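Local coordinates for protein D-alanyl-lipoteichoic acid synthetase (PDB 3BMA) that probably takes part in adding D-alanine to lipoteichoic acid during cell wall biogenesis, as a membrane-associated member of the DltD family, at residues Q223-V228 with G356-D361; P60-E65 with K214-Q219. The protein carries 1 engineered substitution. All blocks are in the same frame, centred on the assembly; numbering follows the deposited sequence.

Interaction 1 of 2, residues Q223-V228 with G356-D361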
loop_
_atom_site.group_PDB
_atom_site.type_symbol
_atom_site.label_atom_id
_atom_site.label_comp_id
_atom_site.label_asym_id
_atom_site.label_seq_id
_atom_site.Cartn_x
_atom_site.Cartn_y
_atom_site.Cartn_z
ATOM N N GLN C 223 -13.535 60.773 -11.224
ATOM C CA GLN C 223 -13.442 61.796 -12.269
ATOM C C GLN C 223 -12.012 62.318 -12.464
ATOM O O GLN C 223 -11.606 62.595 -13.596
ATOM C CB GLN C 223 -14.412 62.954 -11.989
ATOM C CG GLN C 223 -14.693 63.859 -13.192
ATOM C CD GLN C 223 -15.300 63.112 -14.372
ATOM O OE1 GLN C 223 -16.359 62.493 -14.257
ATOM N NE2 GLN C 223 -14.628 63.172 -15.518
ATOM N N ALA C 224 -11.262 62.444 -11.368
ATOM C CA ALA C 224 -9.869 62.899 -11.424
ATOM C C ALA C 224 -8.967 61.854 -12.070
ATOM O O ALA C 224 -8.087 62.197 -12.862
ATOM C CB ALA C 224 -9.355 63.269 -10.039
ATOM N N ILE C 225 -9.199 60.585 -11.733
ATOM C CA ILE C 225 -8.476 59.468 -12.343
ATOM C C ILE C 225 -8.815 59.376 -13.833
ATOM O O ILE C 225 -7.918 59.179 -14.658
ATOM C CB ILE C 225 -8.750 58.126 -11.610
ATOM C CG1 ILE C 225 -8.184 58.181 -10.188
ATOM C CG2 ILE C 225 -8.138 56.932 -12.365
ATOM C CD1 ILE C 225 -8.752 57.130 -9.268
ATOM N N GLU C 226 -10.095 59.576 -14.161
ATOM C CA GLU C 226 -10.571 59.571 -15.549
ATOM C C GLU C 226 -9.827 60.573 -16.427
ATOM O O GLU C 226 -9.563 60.279 -17.586
ATOM C CB GLU C 226 -12.090 59.798 -15.629
ATOM C CG GLU C 226 -12.680 59.616 -17.032
ATOM C CD GLU C 226 -14.187 59.467 -17.040
ATOM O OE1 GLU C 226 -14.869 60.406 -17.505
ATOM O OE2 GLU C 226 -14.687 58.412 -16.588
ATOM N N ASP C 227 -9.473 61.729 -15.860
ATOM C CA ASP C 227 -8.671 62.749 -16.554
ATOM C C ASP C 227 -7.273 62.250 -16.940
ATOM O O ASP C 227 -6.800 62.518 -18.046
ATOM C CB ASP C 227 -8.545 64.021 -15.701
ATOM C CG ASP C 227 -9.890 64.681 -15.412
ATOM O OD1 ASP C 227 -10.902 64.338 -16.066
ATOM O OD2 ASP C 227 -9.926 65.556 -14.521
ATOM N N VAL C 228 -6.628 61.526 -16.027
ATOM C CA VAL C 228 -5.281 60.992 -16.254
ATOM C C VAL C 228 -5.314 59.794 -17.213
ATOM O O VAL C 228 -4.414 59.614 -18.038
ATOM C CB VAL C 228 -4.591 60.588 -14.919
ATOM C CG1 VAL C 228 -3.083 60.455 -15.105
ATOM C CG2 VAL C 228 -4.886 61.607 -13.828
ATOM N N GLY C 356 -12.805 51.619 -19.104
ATOM C CA GLY C 356 -13.566 50.401 -18.812
ATOM C C GLY C 356 -13.211 49.772 -17.476
ATOM O O GLY C 356 -14.033 49.085 -16.874
ATOM N N TRP C 357 -11.983 50.008 -17.018
ATOM C CA TRP C 357 -11.552 49.595 -15.686
ATOM C C TRP C 357 -12.222 50.408 -14.583
ATOM O O TRP C 357 -12.408 49.917 -13.465
ATOM C CB TRP C 357 -10.037 49.721 -15.537
ATOM C CG TRP C 357 -9.200 48.588 -16.105
ATOM C CD1 TRP C 357 -8.047 48.720 -16.821
ATOM C CD2 TRP C 357 -9.432 47.169 -15.986
ATOM N NE1 TRP C 357 -7.550 47.487 -17.161
ATOM C CE2 TRP C 357 -8.379 46.518 -16.664
ATOM C CE3 TRP C 357 -10.428 46.388 -15.379
ATOM C CZ2 TRP C 357 -8.292 45.125 -16.755
ATOM C CZ3 TRP C 357 -10.338 45.002 -15.470
ATOM C CH2 TRP C 357 -9.277 44.388 -16.151
ATOM N N LEU C 358 -12.567 51.653 -14.901
ATOM C CA LEU C 358 -13.200 52.556 -13.946
ATOM C C LEU C 358 -14.659 52.199 -13.713
ATOM O O LEU C 358 -15.159 52.320 -12.592
ATOM C CB LEU C 358 -13.062 54.007 -14.403
ATOM C CG LEU C 358 -11.656 54.600 -14.290
ATOM C CD1 LEU C 358 -11.646 55.999 -14.856
ATOM C CD2 LEU C 358 -11.162 54.600 -12.841
ATOM N N ALA C 359 -15.327 51.751 -14.775
ATOM C CA ALA C 359 -16.685 51.224 -14.683
ATOM C C ALA C 359 -16.684 49.896 -13.930
ATOM O O ALA C 359 -17.584 49.631 -13.131
ATOM C CB ALA C 359 -17.277 51.044 -16.072
ATOM N N PHE C 360 -15.664 49.082 -14.209
ATOM C CA PHE C 360 -15.384 47.815 -13.522
ATOM C C PHE C 360 -15.258 48.058 -12.016
ATOM O O PHE C 360 -15.925 47.390 -11.220
ATOM C CB PHE C 360 -14.102 47.201 -14.121
ATOM C CG PHE C 360 -13.597 45.961 -13.425
ATOM C CD1 PHE C 360 -13.991 44.699 -13.855
ATOM C CD2 PHE C 360 -12.669 46.052 -12.385
ATOM C CE1 PHE C 360 -13.499 43.547 -13.236
ATOM C CE2 PHE C 360 -12.182 44.904 -11.753
ATOM C CZ PHE C 360 -12.599 43.649 -12.184
ATOM N N ASP C 361 -14.430 49.037 -11.646
ATOM C CA ASP C 361 -14.194 49.399 -10.245
ATOM C C ASP C 361 -15.456 49.836 -9.489
ATOM O O ASP C 361 -15.627 49.489 -8.322
ATOM C CB ASP C 361 -13.124 50.489 -10.153
ATOM C CG ASP C 361 -12.512 50.588 -8.771
ATOM O OD1 ASP C 361 -12.171 49.538 -8.188
ATOM O OD2 ASP C 361 -12.360 51.717 -8.268
#

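Interaction 2 of 2, residues P60-E65 with K214-Q219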
loop_
_atom_site.group_PDB
_atom_site.type_symbol
_atom_site.label_atom_id
_atom_site.label_comp_id
_atom_site.label_asym_id
_atom_site.label_seq_id
_atom_site.Cartn_x
_atom_site.Cartn_y
_atom_site.Cartn_z
ATOM N N PRO C 60 -7.291 47.372 -11.735
ATOM C CA PRO C 60 -7.657 47.027 -10.347
ATOM C C PRO C 60 -6.486 46.772 -9.391
ATOM O O PRO C 60 -6.606 47.033 -8.190
ATOM C CB PRO C 60 -8.501 45.752 -10.505
ATOM C CG PRO C 60 -8.268 45.282 -11.903
ATOM C CD PRO C 60 -7.994 46.506 -12.697
ATOM N N ALA C 61 -5.374 46.270 -9.923
ATOM C CA ALA C 61 -4.161 46.047 -9.141
ATOM C C ALA C 61 -3.470 47.361 -8.769
ATOM O O ALA C 61 -2.872 47.470 -7.699
ATOM C CB ALA C 61 -3.212 45.150 -9.903
ATOM N N VAL C 62 -3.556 48.347 -9.661
ATOM C CA VAL C 62 -2.942 49.662 -9.457
ATOM C C VAL C 62 -3.742 50.496 -8.447
ATOM O O VAL C 62 -3.166 51.080 -7.521
ATOM C CB VAL C 62 -2.773 50.417 -10.805
ATOM C CG1 VAL C 62 -2.260 51.833 -10.593
ATOM C CG2 VAL C 62 -1.832 49.651 -11.720
ATOM N N LEU C 63 -5.064 50.520 -8.617
ATOM C CA LEU C 63 -5.971 51.261 -7.735
ATOM C C LEU C 63 -5.961 50.766 -6.291
ATOM O O LEU C 63 -6.100 51.563 -5.366
ATOM C CB LEU C 63 -7.407 51.229 -8.271
ATOM C CG LEU C 63 -7.732 51.802 -9.657
ATOM C CD1 LEU C 63 -9.217 51.641 -9.937
ATOM C CD2 LEU C 63 -7.319 53.263 -9.791
ATOM N N ALA C 64 -5.793 49.457 -6.104
ATOM C CA ALA C 64 -5.739 48.871 -4.761
ATOM C C ALA C 64 -4.461 49.229 -3.998
ATOM O O ALA C 64 -4.473 49.321 -2.768
ATOM C CB ALA C 64 -5.914 47.362 -4.827
ATOM N N GLU C 65 -3.370 49.436 -4.733
ATOM C CA GLU C 65 -2.061 49.684 -4.133
ATOM C C GLU C 65 -1.846 51.142 -3.718
ATOM O O GLU C 65 -1.444 51.407 -2.578
ATOM C CB GLU C 65 -0.936 49.206 -5.064
ATOM C CG GLU C 65 0.472 49.273 -4.461
ATOM C CD GLU C 65 0.592 48.552 -3.123
ATOM O OE1 GLU C 65 1.115 49.169 -2.173
ATOM O OE2 GLU C 65 0.162 47.381 -3.018
ATOM N N LYS C 214 2.806 56.665 -9.723
ATOM C CA LYS C 214 3.260 58.057 -9.737
ATOM C C LYS C 214 2.295 59.002 -10.460
ATOM O O LYS C 214 2.125 60.152 -10.048
ATOM C CB LYS C 214 4.663 58.150 -10.346
ATOM C CG LYS C 214 5.732 57.439 -9.528
ATOM C CD LYS C 214 6.952 57.102 -10.367
ATOM C CE LYS C 214 7.934 56.248 -9.580
ATOM N NZ LYS C 214 9.096 55.826 -10.410
ATOM N N ILE C 215 1.654 58.506 -11.517
ATOM C CA ILE C 215 0.755 59.319 -12.347
ATOM C C ILE C 215 -0.637 59.550 -11.733
ATOM O O ILE C 215 -1.363 60.456 -12.154
ATOM C CB ILE C 215 0.620 58.752 -13.794
ATOM C CG1 ILE C 215 -0.035 57.362 -13.789
ATOM C CG2 ILE C 215 1.985 58.730 -14.494
ATOM C CD1 ILE C 215 -0.694 56.971 -15.104
ATOM N N LEU C 216 -0.996 58.736 -10.742
ATOM C CA LEU C 216 -2.301 58.823 -10.080
ATOM C C LEU C 216 -2.342 59.890 -8.981
ATOM O O LEU C 216 -1.350 60.076 -8.271
ATOM C CB LEU C 216 -2.698 57.452 -9.509
ATOM C CG LEU C 216 -3.770 56.636 -10.248
ATOM C CD1 LEU C 216 -3.518 56.532 -11.752
ATOM C CD2 LEU C 216 -3.921 55.256 -9.619
ATOM N N PRO C 217 -3.486 60.603 -8.848
ATOM C CA PRO C 217 -3.689 61.545 -7.742
ATOM C C PRO C 217 -3.700 60.846 -6.387
ATOM O O PRO C 217 -4.121 59.695 -6.291
ATOM C CB PRO C 217 -5.072 62.139 -8.033
ATOM C CG PRO C 217 -5.742 61.155 -8.909
ATOM C CD PRO C 217 -4.650 60.583 -9.754
ATOM N N ASP C 218 -3.241 61.549 -5.355
ATOM C CA ASP C 218 -3.134 60.987 -4.008
ATOM C C ASP C 218 -4.479 60.899 -3.284
ATOM O O ASP C 218 -4.616 60.144 -2.319
ATOM C CB ASP C 218 -2.123 61.778 -3.175
ATOM C CG ASP C 218 -0.750 61.841 -3.828
ATOM O OD1 ASP C 218 -0.621 62.465 -4.905
ATOM O OD2 ASP C 218 0.204 61.272 -3.259
ATOM N N GLN C 219 -5.461 61.671 -3.745
ATOM C CA GLN C 219 -6.831 61.570 -3.238
ATOM C C GLN C 219 -7.753 60.902 -4.254
ATOM O O GLN C 219 -7.798 61.293 -5.425
ATOM C CB GLN C 219 -7.377 62.939 -2.830
ATOM C CG GLN C 219 -6.903 63.402 -1.460
ATOM C CD GLN C 219 -7.985 64.132 -0.681
ATOM O OE1 GLN C 219 -8.511 63.610 0.304
ATOM N NE2 GLN C 219 -8.328 65.339 -1.124
#

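Interaction 1 of 2, residues Q223-V228 with G356-D361
On the helix whose Leu358 reaches Ile225 and Glu226, the flat groups are Trp357 and Phe360: CZ3 of the Trp357 indole stands 3.8 Å above the plane of the Phe360 ring, over its centre, while CG of Phe360 lies in the indole plane at its edge. His59 adds an edge-to-face partner for Trp357. This is helix 355-369, which follows the last strand of the five-stranded parallel sheet of an SGNH-hydrolase-like fold, and it is met here by helix 222-235.

Leu358 carries the whole of its side of the contact. With CG anti to the carbonyl carbon (chi1 -72°), its two methyls divide the facing helix between them. CD2 touches CG2 of Ile225 at 3.8 Å, and CD1 rests at the root of the Glu226 side chain, 3.8 Å from CA and 3.9 Å from CB.

On the same helix, Asp361 OD1 forms a salt bridge with Arg69, and OD2 receives a weak hydrogen bond from Tyr222. The Glu226 chain, extended beyond CG, carries its carboxylate away from the leucine contact; OE2 makes a weak hydrogen bond with a glycerol, and OE1 takes a weak one from NE2 of Gln223 at 3.4 Å and 140°.

Interaction 2 of 2, residues P60-E65 with K214-Q219
Leu63 and Leu216 bring the backbones nearest, their CA atoms 8.7 Å apart, where the first turns of helix 60-66 face an irregular segment that opens into an extended path at Leu216 and Pro217. At that spacing the main chains do not meet, and the gap is bridged by side chains alone.

Leu216 is the central piece. A single methyl, CD2, makes both contacts, lying 3.9 Å from CG1 of Val62 and 3.9 Å from CD2 of Leu63. It therefore sits against two neighbouring residues of the helix, over the groove between their branches, which reach it from different directions: the Leu63 side chain runs across that of Leu216 at about a right angle, whereas Val62 meets it at a slant. CB of Leu216 already points to the helix, and a first torsion of -105°, well away from a staggered position, sets the isopropyl end with CD2 against both residues. Val62 offers CG1, the methyl anti to its backbone N, and its side chain also packs on Tyr212.

Helix 60-66 joins strands 43-47 and 72-76, which are parallel neighbours in the sheet, so the leucine packs on the helix of a beta-alpha-beta crossover in the SGNH-hydrolase-like fold. The segment 214-219 belongs to the connection between helices 202-210 and 222-235.

Tyr67, just beyond the helix, holds the same segment in two ways, since its side chain touches Leu216 and its OH is hydrogen-bonded to the carbonyl O of Pro217. All three contacting side chains are buried, and the interface between the two segments is entirely apolar. Charge appears further along the helix, where Glu65 OE2 forms a salt bridge with Arg72 NE and a long, weak ion pair with Lys15.

From the N terminus, the chain first enters interaction 2 at helix 60-66, then runs through strands 72-76 and 101-105 and a long helical region before 214-219 returns and closes a loop of 148 intervening residues. Interaction 1 opens just afterwards at 223-228 and closes at 356-361, once strands 291-296 and 333-335 have been added. The two loops follow in series, neither nested nor crossed. Their centres are only 11 Å apart, and helices 60-66 and 355-369 touch directly: Pro60 CD lies 3.6 Å from Trp357 CE3. Together the contacts tie both of these helices to the 214-228 region.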